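Local coordinates for protein methanogen homoaconitase large subunit (Methanocaldococcus jannaschii, PDB 4KP2) that forms the large subunit of homoaconitase, an iron-sulfur hydro-lyase that interconverts homocitrate, cis-homoaconitate and homoisocitrate in 2-oxosuberate biosynthesis, at residues 210-215 with 233-238; 174-179 with 198-203; 191-196 with 225-230; 27-32 with 170-175; 145-150 with 246-251. All blocks are in the same frame, centred on the assembly; numbering follows the deposited sequence.

Interaction 1: residues 210-215 with 233-238; sequences IEYGGE and IEMGGK
The phenol oxygen of Tyr212 meets two groups. Its OH lies 3.5 Å from CE of Met235, and it also forms a weak hydrogen bond with the backbone O of Leu228. The buried hydroxyl therefore has a polar partner on helix 222-230, while the methionine methyl packs beside it. Tyr212 reaches out from strand 208-213, and Met235 reaches back to meet it from the short 3-10 turn at 233-235. The methionine chain is extended at chi2 and bends at chi3 (-66°), and this bend turns CE back toward the strand. The same methyl also touches the end of Ile210, with CE 4.2 Å from Ile210 CD1. The side-chain contacts are thus made by one methyl and two side chains of the strand. Those two side chains also pack on each other, since Ile210 CG2 sits over one face of the Tyr212 ring, 3.4 Å above its plane and near the rim. Past the methionine the backbone turns sharply. Gly236 N bonds to Ile233 O at 2.9 Å, and Gly236 has a positive phi that suits glycine. Gly237 follows with no side chain, and a CB there would crowd Ile210 CG1. This is consistent with the close approach of the loop, where the CA atoms of Ile210 and Gly237 are 6.5 Å apart. Strand 208-213 is interior to the mixed sheet: Ile210 shares backbone bonds with Thr239 and Val241, and Glu211 with Ile176 and Val178. Helix 189-200 packs on Met235 through Val196, Cys197 and Ile200.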
# COMPACT_ATOMS: atom_id res chain seq x y z
N ILE A 210 9.83 23.80 23.17
CA ILE A 210 8.45 24.29 23.18
C ILE A 210 7.69 23.71 24.36
O ILE A 210 7.65 22.49 24.54
CB ILE A 210 7.71 23.92 21.89
CG1 ILE A 210 8.58 24.20 20.66
CG2 ILE A 210 6.39 24.68 21.80
CD1 ILE A 210 8.74 25.67 20.35
N GLU A 211 7.07 24.58 25.15
CA GLU A 211 6.28 24.13 26.29
C GLU A 211 4.82 24.56 26.14
O GLU A 211 4.48 25.73 26.34
CB GLU A 211 6.85 24.67 27.60
CG GLU A 211 6.07 24.26 28.84
CD GLU A 211 6.75 24.69 30.12
OE1 GLU A 211 7.98 24.93 30.10
OE2 GLU A 211 6.06 24.79 31.16
N TYR A 212 3.96 23.61 25.79
CA TYR A 212 2.54 23.89 25.63
C TYR A 212 1.81 23.83 26.96
O TYR A 212 2.03 22.93 27.77
CB TYR A 212 1.91 22.91 24.64
CG TYR A 212 2.49 22.96 23.25
CD1 TYR A 212 2.09 23.93 22.34
CD2 TYR A 212 3.43 22.02 22.83
CE1 TYR A 212 2.61 23.97 21.06
CE2 TYR A 212 3.96 22.06 21.56
CZ TYR A 212 3.55 23.03 20.68
OH TYR A 212 4.08 23.07 19.41
N GLY A 213 0.92 24.80 27.18
CA GLY A 213 0.12 24.84 28.38
C GLY A 213 -1.20 25.55 28.13
O GLY A 213 -1.49 25.96 27.01
N GLY A 214 -1.99 25.71 29.18
CA GLY A 214 -3.26 26.39 29.07
C GLY A 214 -4.44 25.45 29.16
O GLY A 214 -4.28 24.23 29.18
N GLU A 215 -5.64 26.02 29.22
CA GLU A 215 -6.87 25.25 29.38
C GLU A 215 -7.15 24.32 28.20
O GLU A 215 -7.73 23.25 28.37
CB GLU A 215 -8.05 26.19 29.62
CG GLU A 215 -8.23 27.24 28.54
CD GLU A 215 -9.23 28.32 28.93
OE1 GLU A 215 -9.58 29.15 28.07
OE2 GLU A 215 -9.65 28.34 30.11
N ILE A 233 9.66 20.77 15.55
CA ILE A 233 10.83 20.94 14.69
C ILE A 233 10.51 21.87 13.51
O ILE A 233 11.40 22.54 12.98
CB ILE A 233 11.36 19.58 14.18
CG1 ILE A 233 12.66 19.76 13.40
CG2 ILE A 233 10.31 18.87 13.34
CD1 ILE A 233 13.76 20.44 14.19
N GLU A 234 9.24 21.92 13.13
CA GLU A 234 8.81 22.74 12.01
C GLU A 234 8.92 24.23 12.34
O GLU A 234 8.90 25.07 11.45
CB GLU A 234 7.38 22.39 11.61
CG GLU A 234 7.15 20.91 11.35
CD GLU A 234 8.00 20.38 10.21
OE1 GLU A 234 8.31 21.15 9.28
OE2 GLU A 234 8.34 19.18 10.24
N MET A 235 9.04 24.53 13.62
CA MET A 235 9.24 25.90 14.08
C MET A 235 10.69 26.13 14.45
O MET A 235 11.05 27.18 15.00
CB MET A 235 8.33 26.20 15.27
CG MET A 235 6.86 26.23 14.93
SD MET A 235 5.80 26.38 16.38
CE MET A 235 6.14 24.83 17.21
N GLY A 236 11.53 25.14 14.16
CA GLY A 236 12.95 25.22 14.48
C GLY A 236 13.24 24.69 15.87
O GLY A 236 14.40 24.57 16.27
N GLY A 237 12.18 24.38 16.61
CA GLY A 237 12.30 23.93 17.99
C GLY A 237 13.12 22.66 18.15
O GLY A 237 13.02 21.74 17.34
N LYS A 238 13.92 22.62 19.21
CA LYS A 238 14.72 21.44 19.51
C LYS A 238 13.80 20.31 19.95
O LYS A 238 14.04 19.15 19.63
CB LYS A 238 15.73 21.76 20.61
CG LYS A 238 16.76 20.66 20.84
CD LYS A 238 17.61 20.44 19.60
CE LYS A 238 18.67 19.38 19.84
NZ LYS A 238 19.52 19.16 18.63

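Interaction 2: residues 174-179 with 198-203; sequences KTIRVD and KEIGRR
Strand 167-180, helix 189-200 and strand 208-213 form a beta-alpha-beta unit, and here Ile200, at the C-terminal end of the helix, meets Val178 and Ile176 of the first strand. The contact is small and wholly apolar. One methyl does the touching: Ile200 CD1 lies 4.0 Å from Val178 CG2. The same CD1 is 4.4 Å from Ile176 CG1, so it serves two residues of the strand that stand two positions apart. Ile200 carries CG1 anti to its carbonyl carbon, and the chain then runs straight on (chi2 -176°), which sends CD1 out toward the sheet. Val178 meets it with the methyl that lies beside its own backbone N. The two side chains meet at a slant. Ile176 and Val178 project to the helix side. Arg177 and Asp179, between and after them, project to the other face of the strand and form a salt bridge there. Arg177 grips the carboxylate side-on, with NE 2.9 Å from Asp179 OD1 and NH2 2.8 Å from Asp179 OD2. Both oxygens lie close to the guanidinium plane, yet the nitrogens approach from above the carboxylate plane, so the two flat groups are tilted against each other. The remaining nitrogen, NH1, reaches Glu211 on the neighbouring strand. Directly after Ile200 the chain leaves the helix at Gly201, whose phi is positive (110°). It then runs on to strand 208-213, which is parallel to the first. An apolar helix residue laid against alternate residues of the preceding strand is characteristic of a beta-alpha-beta crossover.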
# COMPACT_ATOMS: atom_id res chain seq x y z
N LYS A 174 16.71 26.71 26.06
CA LYS A 174 15.79 27.71 26.60
C LYS A 174 14.38 27.28 26.24
O LYS A 174 14.18 26.45 25.36
CB LYS A 174 16.10 29.09 26.01
CG LYS A 174 17.50 29.60 26.35
CD LYS A 174 17.79 30.92 25.66
CE LYS A 174 19.19 31.42 25.99
NZ LYS A 174 19.50 32.70 25.27
N THR A 175 13.39 27.85 26.93
CA THR A 175 12.01 27.42 26.74
C THR A 175 11.07 28.55 26.34
O THR A 175 10.84 29.48 27.11
CB THR A 175 11.46 26.73 28.00
OG1 THR A 175 12.19 25.53 28.25
CG2 THR A 175 9.99 26.40 27.82
N ILE A 176 10.52 28.46 25.14
CA ILE A 176 9.46 29.35 24.71
C ILE A 176 8.11 28.77 25.14
O ILE A 176 7.64 27.77 24.59
CB ILE A 176 9.50 29.62 23.19
CG1 ILE A 176 8.16 30.16 22.68
CG2 ILE A 176 9.89 28.36 22.44
CD1 ILE A 176 7.85 31.57 23.13
N ARG A 177 7.52 29.38 26.17
CA ARG A 177 6.26 28.91 26.71
C ARG A 177 5.10 29.29 25.80
O ARG A 177 4.96 30.44 25.41
CB ARG A 177 6.04 29.49 28.11
CG ARG A 177 4.63 29.33 28.64
CD ARG A 177 4.38 27.92 29.14
NE ARG A 177 3.03 27.79 29.70
CZ ARG A 177 2.61 26.77 30.43
NH1 ARG A 177 3.44 25.77 30.71
NH2 ARG A 177 1.37 26.75 30.89
N VAL A 178 4.27 28.31 25.47
CA VAL A 178 3.11 28.54 24.62
C VAL A 178 1.82 28.17 25.35
O VAL A 178 1.44 27.00 25.41
CB VAL A 178 3.20 27.75 23.30
CG1 VAL A 178 2.00 28.05 22.42
CG2 VAL A 178 4.49 28.09 22.57
N ASP A 179 1.15 29.18 25.90
CA ASP A 179 -0.14 28.97 26.56
C ASP A 179 -1.27 29.06 25.55
O ASP A 179 -1.39 30.05 24.82
CB ASP A 179 -0.35 30.00 27.67
CG ASP A 179 0.47 29.70 28.91
OD1 ASP A 179 1.59 30.23 29.02
OD2 ASP A 179 -0.02 28.95 29.78
N LYS A 198 2.79 30.15 13.21
CA LYS A 198 2.80 31.46 12.57
C LYS A 198 3.27 32.54 13.53
O LYS A 198 4.11 33.36 13.20
CB LYS A 198 1.42 31.83 12.04
CG LYS A 198 0.79 30.77 11.18
CD LYS A 198 1.76 30.24 10.14
CE LYS A 198 1.97 28.75 10.34
NZ LYS A 198 1.78 27.95 9.10
N GLU A 199 2.69 32.53 14.73
CA GLU A 199 3.06 33.49 15.77
C GLU A 199 4.53 33.34 16.11
O GLU A 199 5.20 34.31 16.46
CB GLU A 199 2.20 33.28 17.02
CG GLU A 199 1.57 34.54 17.56
CD GLU A 199 0.40 35.02 16.72
OE1 GLU A 199 -0.11 34.22 15.91
OE2 GLU A 199 -0.01 36.19 16.87
N ILE A 200 5.03 32.12 16.00
CA ILE A 200 6.43 31.82 16.30
C ILE A 200 7.30 31.90 15.05
O ILE A 200 8.29 32.64 15.02
CB ILE A 200 6.57 30.43 16.93
CG1 ILE A 200 5.80 30.36 18.25
CG2 ILE A 200 8.04 30.09 17.15
CD1 ILE A 200 5.97 29.05 18.99
N GLY A 201 6.93 31.14 14.02
CA GLY A 201 7.70 31.11 12.79
C GLY A 201 8.40 29.78 12.60
O GLY A 201 8.49 28.98 13.53
N ARG A 202 8.89 29.54 11.39
CA ARG A 202 9.57 28.28 11.08
C ARG A 202 10.98 28.24 11.67
O ARG A 202 11.63 27.19 11.66
CB ARG A 202 9.63 28.06 9.57
CG ARG A 202 10.32 29.17 8.80
CD ARG A 202 10.50 28.79 7.33
NE ARG A 202 10.89 29.93 6.51
CZ ARG A 202 10.07 30.59 5.69
NH1 ARG A 202 10.51 31.62 4.99
NH2 ARG A 202 8.81 30.21 5.58
N ARG A 203 11.44 29.37 12.18
CA ARG A 203 12.77 29.46 12.75
C ARG A 203 12.76 30.26 14.05
O ARG A 203 13.81 30.63 14.57
CB ARG A 203 13.73 30.10 11.75
CG ARG A 203 15.12 29.48 11.72
CD ARG A 203 16.04 30.27 10.81
NE ARG A 203 17.22 29.51 10.41
CZ ARG A 203 17.31 28.82 9.27
NH1 ARG A 203 16.29 28.82 8.42
NH2 ARG A 203 18.41 28.15 8.98

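Interaction 3: residues 191-196 with 225-230; sequences DIVLRV and RLTLCN
Val193 packs against Leu228 and Thr227 where two neighbouring helices of the alpha-beta-alpha sandwich run side by side. Helix 189-200 links strands 167-180 and 208-213, and helix 222-230 lies on the way from 208-213 to 239-242, so the pair belongs to successive crossovers. The axes of the two short segments run in nearly the same direction, with a signed crossing angle of -24°, and come within 9.1 Å. The tight part is centred on Val193. Its CB is 3.7 Å from Leu228 CD1, and its CG1 is 3.9 Å from Thr227 CG2. Valine CG1 stands between the backbone N and the carbonyl carbon (chi1 71°), a crowded position that leaves CG2 to face the backbone of the other helix. Leu228 starts off to one side, and its bent chain brings CD1 back over Val193. The contact is looser toward Ile192, whose CG2 is 4.5 Å from the same Leu228 CD1. That edge is backed by the sheet, for Ile180 touches both Ile192 and Leu228. The contact itself is buried; away from it, Arg195 on another flank of helix 189-200 is partly exposed and pairs with Glu199. Thr227 OG1 bonds to Asp223 O and Thr324 O, and its methyl is turned to Val193. The Thr227 side chain is about 8 Å from that of Cys323, a predicted ligand of the [4Fe-4S] cluster, so this packing lies near the probable cluster site. Val193 CG2 comes up to the other backbone itself, 3.8 Å from Leu228 O.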
# COMPACT_ATOMS: atom_id res chain seq x y z
N ASP A 191 -5.23 22.28 13.49
CA ASP A 191 -5.57 23.68 13.25
C ASP A 191 -4.92 24.56 14.31
O ASP A 191 -4.53 25.70 14.04
CB ASP A 191 -7.08 23.89 13.26
CG ASP A 191 -7.78 23.12 12.16
OD1 ASP A 191 -7.77 23.59 11.00
OD2 ASP A 191 -8.35 22.05 12.46
N ILE A 192 -4.80 24.03 15.52
CA ILE A 192 -4.21 24.76 16.63
C ILE A 192 -2.70 24.88 16.49
O ILE A 192 -2.14 25.97 16.61
CB ILE A 192 -4.55 24.10 17.97
CG1 ILE A 192 -6.06 24.14 18.21
CG2 ILE A 192 -3.82 24.79 19.11
CD1 ILE A 192 -6.51 23.31 19.39
N VAL A 193 -2.04 23.76 16.22
CA VAL A 193 -0.58 23.75 16.10
C VAL A 193 -0.12 24.52 14.87
O VAL A 193 0.99 25.06 14.85
CB VAL A 193 -0.02 22.31 16.10
CG1 VAL A 193 -0.35 21.59 14.80
CG2 VAL A 193 1.49 22.33 16.33
N LEU A 194 -0.96 24.58 13.85
CA LEU A 194 -0.66 25.37 12.66
C LEU A 194 -0.74 26.86 12.99
O LEU A 194 -0.03 27.67 12.40
CB LEU A 194 -1.62 25.04 11.52
CG LEU A 194 -1.30 23.80 10.68
CD1 LEU A 194 -2.36 23.58 9.62
CD2 LEU A 194 0.08 23.93 10.05
N ARG A 195 -1.59 27.21 13.94
CA ARG A 195 -1.72 28.60 14.37
C ARG A 195 -0.49 29.00 15.19
O ARG A 195 -0.08 30.16 15.19
CB ARG A 195 -2.98 28.79 15.20
CG ARG A 195 -3.30 30.24 15.52
CD ARG A 195 -3.61 31.01 14.24
NE ARG A 195 -3.87 32.43 14.51
CZ ARG A 195 -2.92 33.36 14.52
NH1 ARG A 195 -1.66 33.03 14.29
NH2 ARG A 195 -3.25 34.62 14.77
N VAL A 196 0.08 28.02 15.88
CA VAL A 196 1.26 28.25 16.71
C VAL A 196 2.48 28.53 15.83
O VAL A 196 3.34 29.35 16.19
CB VAL A 196 1.54 27.04 17.62
CG1 VAL A 196 2.79 27.27 18.46
CG2 VAL A 196 0.35 26.77 18.52
N ARG A 225 -2.22 16.20 21.95
CA ARG A 225 -0.92 16.56 22.51
C ARG A 225 0.22 16.01 21.66
O ARG A 225 1.29 16.62 21.56
CB ARG A 225 -0.80 16.06 23.95
CG ARG A 225 -1.81 16.69 24.89
CD ARG A 225 -1.62 16.21 26.31
NE ARG A 225 -2.59 16.82 27.22
CZ ARG A 225 -2.64 16.59 28.53
NH1 ARG A 225 -1.77 15.75 29.08
NH2 ARG A 225 -3.55 17.20 29.27
N LEU A 226 -0.01 14.86 21.04
CA LEU A 226 0.96 14.27 20.13
C LEU A 226 1.16 15.15 18.90
O LEU A 226 2.27 15.27 18.39
CB LEU A 226 0.51 12.87 19.69
CG LEU A 226 1.20 11.68 20.34
CD1 LEU A 226 1.06 11.72 21.86
CD2 LEU A 226 0.65 10.37 19.79
N THR A 227 0.08 15.77 18.44
CA THR A 227 0.12 16.63 17.27
C THR A 227 0.90 17.92 17.55
O THR A 227 1.70 18.36 16.72
CB THR A 227 -1.30 17.00 16.80
OG1 THR A 227 -2.03 15.80 16.50
CG2 THR A 227 -1.24 17.88 15.56
N LEU A 228 0.67 18.51 18.72
CA LEU A 228 1.32 19.75 19.09
C LEU A 228 2.83 19.59 19.24
O LEU A 228 3.60 20.46 18.83
CB LEU A 228 0.72 20.30 20.39
CG LEU A 228 -0.30 21.43 20.24
CD1 LEU A 228 -1.43 21.02 19.30
CD2 LEU A 228 -0.86 21.83 21.60
N CYS A 229 3.25 18.48 19.83
CA CYS A 229 4.67 18.22 20.05
C CYS A 229 5.36 17.73 18.78
O CYS A 229 6.59 17.79 18.67
CB CYS A 229 4.87 17.22 21.18
SG CYS A 229 4.29 17.79 22.79
N ASN A 230 4.57 17.24 17.83
CA ASN A 230 5.12 16.72 16.58
C ASN A 230 5.64 17.82 15.67
O ASN A 230 6.64 17.64 14.98
CB ASN A 230 4.06 15.89 15.84
CG ASN A 230 4.60 15.26 14.58
OD1 ASN A 230 4.66 15.90 13.52
ND2 ASN A 230 4.99 13.99 14.67

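Interaction 4: residues 27-32 with 170-175; sequences KILSKK and IKVPKT
Leu29 makes the whole apolar contact, meeting Val172, Pro173 and Ile170 with its two methyls. CD1 lies near both branches of the valine, 3.7 Å from Val172 CG2 and 3.9 Å from Val172 CG1. The same methyl is 4.4 Å from Pro173 CD. The other branch works more loosely, with Leu29 CD2 4.5 Å from Ile170 CD1. The leucine has CG anti to its carbonyl carbon and CD1 extended beyond it (chi2 180°), so this methyl reaches well out from the helix. The leucine and valine side chains lie alongside each other and point opposite ways. No hydrogen bond joins the two segments; the polar groups bond to other parts of the chain. On the helix, Ser30 OG bonds to Glu26 O and to Val37 N, which ties the chain beyond the helix back to it. On the other side, the backbone of Val172 bonds with Gly40 and Asp41. Val172 and Pro173 lie at a break in strand 167-180, and helix 24-33 covers this region. Ile43 of strand 42-46 touches both Leu29 and Val172. Phe150, at the start of strand 150-153, packs on Leu29, Ile170 and Pro173.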
# COMPACT_ATOMS: atom_id res chain seq x y z
N LYS A 27 13.35 20.83 34.71
CA LYS A 27 12.95 19.91 35.76
C LYS A 27 13.11 18.45 35.33
O LYS A 27 13.48 17.60 36.14
CB LYS A 27 11.51 20.17 36.20
CG LYS A 27 11.35 21.39 37.09
CD LYS A 27 9.98 21.41 37.74
CE LYS A 27 9.88 22.52 38.77
NZ LYS A 27 8.59 22.49 39.50
N ILE A 28 12.84 18.18 34.06
CA ILE A 28 12.97 16.83 33.52
C ILE A 28 14.43 16.39 33.48
O ILE A 28 14.77 15.28 33.88
CB ILE A 28 12.35 16.72 32.11
CG1 ILE A 28 10.84 16.92 32.17
CG2 ILE A 28 12.67 15.37 31.49
CD1 ILE A 28 10.18 16.99 30.81
N LEU A 29 15.29 17.29 33.01
CA LEU A 29 16.71 16.98 32.86
C LEU A 29 17.43 16.90 34.21
O LEU A 29 18.37 16.12 34.37
CB LEU A 29 17.39 18.01 31.96
CG LEU A 29 16.90 18.06 30.51
CD1 LEU A 29 17.65 19.13 29.73
CD2 LEU A 29 17.07 16.70 29.85
N SER A 30 16.98 17.70 35.17
CA SER A 30 17.61 17.73 36.48
C SER A 30 17.40 16.43 37.25
O SER A 30 18.34 15.88 37.84
CB SER A 30 17.11 18.92 37.30
OG SER A 30 17.54 20.14 36.73
N LYS A 31 16.16 15.94 37.25
CA LYS A 31 15.84 14.68 37.90
C LYS A 31 16.56 13.52 37.22
O LYS A 31 17.00 12.57 37.87
CB LYS A 31 14.33 14.44 37.90
CG LYS A 31 13.92 13.02 38.25
CD LYS A 31 12.41 12.88 38.37
CE LYS A 31 11.90 13.52 39.65
NZ LYS A 31 12.48 12.85 40.86
N LYS A 32 16.68 13.62 35.90
CA LYS A 32 17.32 12.57 35.12
C LYS A 32 18.83 12.52 35.35
O LYS A 32 19.44 11.46 35.26
CB LYS A 32 17.01 12.76 33.63
CG LYS A 32 17.50 11.62 32.75
CD LYS A 32 17.00 10.29 33.28
CE LYS A 32 17.71 9.13 32.61
NZ LYS A 32 17.28 7.82 33.17
N ILE A 170 24.19 16.95 25.51
CA ILE A 170 23.35 18.02 24.99
C ILE A 170 23.44 19.26 25.87
O ILE A 170 23.90 19.20 27.01
CB ILE A 170 21.88 17.59 24.92
CG1 ILE A 170 21.34 17.32 26.33
CG2 ILE A 170 21.71 16.37 24.03
CD1 ILE A 170 19.86 17.06 26.37
N LYS A 171 22.99 20.38 25.32
CA LYS A 171 22.93 21.63 26.06
C LYS A 171 21.48 21.90 26.44
O LYS A 171 20.60 21.88 25.59
CB LYS A 171 23.48 22.78 25.23
CG LYS A 171 23.53 24.11 25.96
CD LYS A 171 24.03 25.24 25.06
CE LYS A 171 25.51 25.10 24.73
NZ LYS A 171 25.78 24.22 23.56
N VAL A 172 21.24 22.14 27.73
CA VAL A 172 19.90 22.42 28.22
C VAL A 172 19.33 23.66 27.53
O VAL A 172 19.85 24.76 27.70
CB VAL A 172 19.87 22.63 29.74
CG1 VAL A 172 18.45 22.90 30.21
CG2 VAL A 172 20.45 21.42 30.45
N PRO A 173 18.27 23.47 26.74
CA PRO A 173 17.71 24.52 25.89
C PRO A 173 16.89 25.54 26.66
O PRO A 173 16.43 25.27 27.77
CB PRO A 173 16.80 23.73 24.94
CG PRO A 173 16.33 22.59 25.77
CD PRO A 173 17.50 22.21 26.65
N LYS A 174 16.71 26.71 26.06
CA LYS A 174 15.79 27.71 26.60
C LYS A 174 14.38 27.28 26.24
O LYS A 174 14.18 26.45 25.36
CB LYS A 174 16.10 29.09 26.01
CG LYS A 174 17.50 29.60 26.35
CD LYS A 174 17.79 30.92 25.66
CE LYS A 174 19.19 31.42 25.99
NZ LYS A 174 19.50 32.70 25.27
N THR A 175 13.39 27.85 26.93
CA THR A 175 12.01 27.42 26.74
C THR A 175 11.07 28.55 26.34
O THR A 175 10.84 29.48 27.11
CB THR A 175 11.46 26.73 28.00
OG1 THR A 175 12.19 25.53 28.25
CG2 THR A 175 9.99 26.40 27.82

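Interaction 5: residues 145-150 with 246-251; sequences GAFGAF and EITYDY
Phe147 and Tyr251 supply the aromatic part of this contact. Their rings are inclined to each other, with centroids 5.8 Å apart and planes at 62°. Phe147 CZ is 3.6 Å from Tyr251 CE2, and that tyrosine carbon lies at the edge of the phenylalanine ring, near its plane. A second pair is almost as close, with Phe147 CE2 3.8 Å from Tyr251 CD2. Tyr251 carries its ring anti to the backbone N (chi1 175°), directed from the helix toward the loop, and its hydroxyl makes a weak hydrogen bond with Ala124 O. An alanine in place of Phe147 would remove the ring that borders Tyr251, which would probably leave a gap and let the tyrosine ring shift. Thr248 packs more loosely by distance: its CG2 is 4.4 Å from Phe147 CD2 and 4.2 Å from the carbonyl O of Phe147. The two segments are attached to different sheets. Segment 145-150 leads into strand 150-153, an edge strand of the parallel sheet ordered 3-2-1-4-5, whereas helix 246-254 follows strand 239-242 of the mixed sheet. The contact packs that helix on the loop that enters the parallel sheet; Gly145 also makes a backbone bond with Ile242. The polar end of Thr248 is turned to another partner: OG1 bonds to Asp245 OD1, just before the helix. In the loop, Gly148 N makes a weak bond with Gly145 O. The side chain of Phe147 is about 9 Å from that of Cys323, a predicted ligand of the [4Fe-4S] cluster.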
# COMPACT_ATOMS: atom_id res chain seq x y z
N GLY A 145 7.21 14.34 23.47
CA GLY A 145 7.23 15.32 24.54
C GLY A 145 5.83 15.50 25.10
O GLY A 145 5.63 16.21 26.09
N ALA A 146 4.87 14.85 24.46
CA ALA A 146 3.48 14.90 24.90
C ALA A 146 3.26 14.03 26.13
O ALA A 146 2.24 14.12 26.80
CB ALA A 146 2.55 14.48 23.78
N PHE A 147 4.24 13.17 26.41
CA PHE A 147 4.20 12.30 27.58
C PHE A 147 4.86 12.97 28.77
O PHE A 147 4.84 12.45 29.89
CB PHE A 147 4.89 10.97 27.28
CG PHE A 147 4.13 10.09 26.33
CD1 PHE A 147 4.25 10.25 24.96
CD2 PHE A 147 3.29 9.10 26.82
CE1 PHE A 147 3.55 9.44 24.09
CE2 PHE A 147 2.59 8.28 25.95
CZ PHE A 147 2.72 8.45 24.59
N GLY A 148 5.45 14.14 28.54
CA GLY A 148 6.16 14.86 29.58
C GLY A 148 7.59 14.39 29.67
O GLY A 148 8.20 14.40 30.75
N ALA A 149 8.14 13.98 28.54
CA ALA A 149 9.52 13.50 28.48
C ALA A 149 10.33 14.31 27.48
O ALA A 149 9.82 14.71 26.44
CB ALA A 149 9.55 12.02 28.13
N PHE A 150 11.60 14.54 27.80
CA PHE A 150 12.48 15.27 26.91
C PHE A 150 12.91 14.38 25.75
O PHE A 150 13.69 13.44 25.93
CB PHE A 150 13.71 15.78 27.67
CG PHE A 150 14.57 16.71 26.87
CD1 PHE A 150 14.34 18.07 26.86
CD2 PHE A 150 15.63 16.22 26.12
CE1 PHE A 150 15.13 18.93 26.12
CE2 PHE A 150 16.43 17.06 25.38
CZ PHE A 150 16.18 18.42 25.38
N GLU A 246 -3.48 13.54 34.34
CA GLU A 246 -4.33 12.35 34.42
C GLU A 246 -4.70 11.80 33.05
O GLU A 246 -4.84 10.59 32.88
CB GLU A 246 -5.60 12.66 35.22
CG GLU A 246 -5.63 12.04 36.61
CD GLU A 246 -4.57 12.61 37.53
OE1 GLU A 246 -4.15 13.77 37.31
OE2 GLU A 246 -4.15 11.91 38.47
N ILE A 247 -4.85 12.69 32.08
CA ILE A 247 -5.17 12.28 30.71
C ILE A 247 -4.03 11.47 30.12
O ILE A 247 -4.25 10.52 29.37
CB ILE A 247 -5.46 13.51 29.82
CG1 ILE A 247 -6.61 14.33 30.41
CG2 ILE A 247 -5.80 13.07 28.40
CD1 ILE A 247 -7.01 15.51 29.56
N THR A 248 -2.80 11.84 30.48
CA THR A 248 -1.62 11.12 30.02
C THR A 248 -1.59 9.71 30.60
O THR A 248 -1.24 8.75 29.90
CB THR A 248 -0.32 11.86 30.41
OG1 THR A 248 -0.37 13.21 29.93
CG2 THR A 248 0.89 11.16 29.83
N TYR A 249 -1.96 9.58 31.87
CA TYR A 249 -1.96 8.28 32.53
C TYR A 249 -3.08 7.38 31.99
O TYR A 249 -2.92 6.16 31.93
CB TYR A 249 -2.09 8.43 34.04
CG TYR A 249 -1.00 9.27 34.67
CD1 TYR A 249 0.33 8.91 34.55
CD2 TYR A 249 -1.31 10.41 35.40
CE1 TYR A 249 1.33 9.67 35.13
CE2 TYR A 249 -0.32 11.18 35.98
CZ TYR A 249 1.00 10.81 35.84
OH TYR A 249 1.99 11.57 36.42
N ASP A 250 -4.20 7.98 31.62
CA ASP A 250 -5.33 7.24 31.08
C ASP A 250 -4.98 6.58 29.75
O ASP A 250 -5.45 5.49 29.44
CB ASP A 250 -6.55 8.14 30.92
CG ASP A 250 -7.11 8.63 32.24
OD1 ASP A 250 -6.95 7.91 33.25
OD2 ASP A 250 -7.70 9.73 32.28
N TYR A 251 -4.14 7.26 28.97
CA TYR A 251 -3.68 6.74 27.69
C TYR A 251 -2.75 5.56 27.90
O TYR A 251 -2.71 4.63 27.09
CB TYR A 251 -2.98 7.84 26.90
CG TYR A 251 -2.36 7.38 25.60
CD1 TYR A 251 -3.14 7.25 24.46
CD2 TYR A 251 -1.01 7.08 25.51
CE1 TYR A 251 -2.58 6.83 23.26
CE2 TYR A 251 -0.44 6.66 24.33
CZ TYR A 251 -1.23 6.54 23.20
OH TYR A 251 -0.67 6.12 22.02

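From the N terminus, interaction 4 opens first and closes a long loop when strand 167-180 returns to helix 24-33. Interaction 5 opens inside that loop, at 145-150, and closes beyond it at 246-251, so the two cross. Interaction 2 starts on the strand where interaction 4 ends and shares Lys174 and Thr175 with it. Interaction 3 crosses interaction 2 and then interaction 1, while interactions 2 and 1 follow in series. All three are nested within interaction 5. Interactions 1 to 3 tie the mixed sheet to its helices. Interaction 4 packs helix 24-33 on strand 167-180, and interaction 5 packs helix 246-254 on the loop before strand 150-153; the two meet at Phe150.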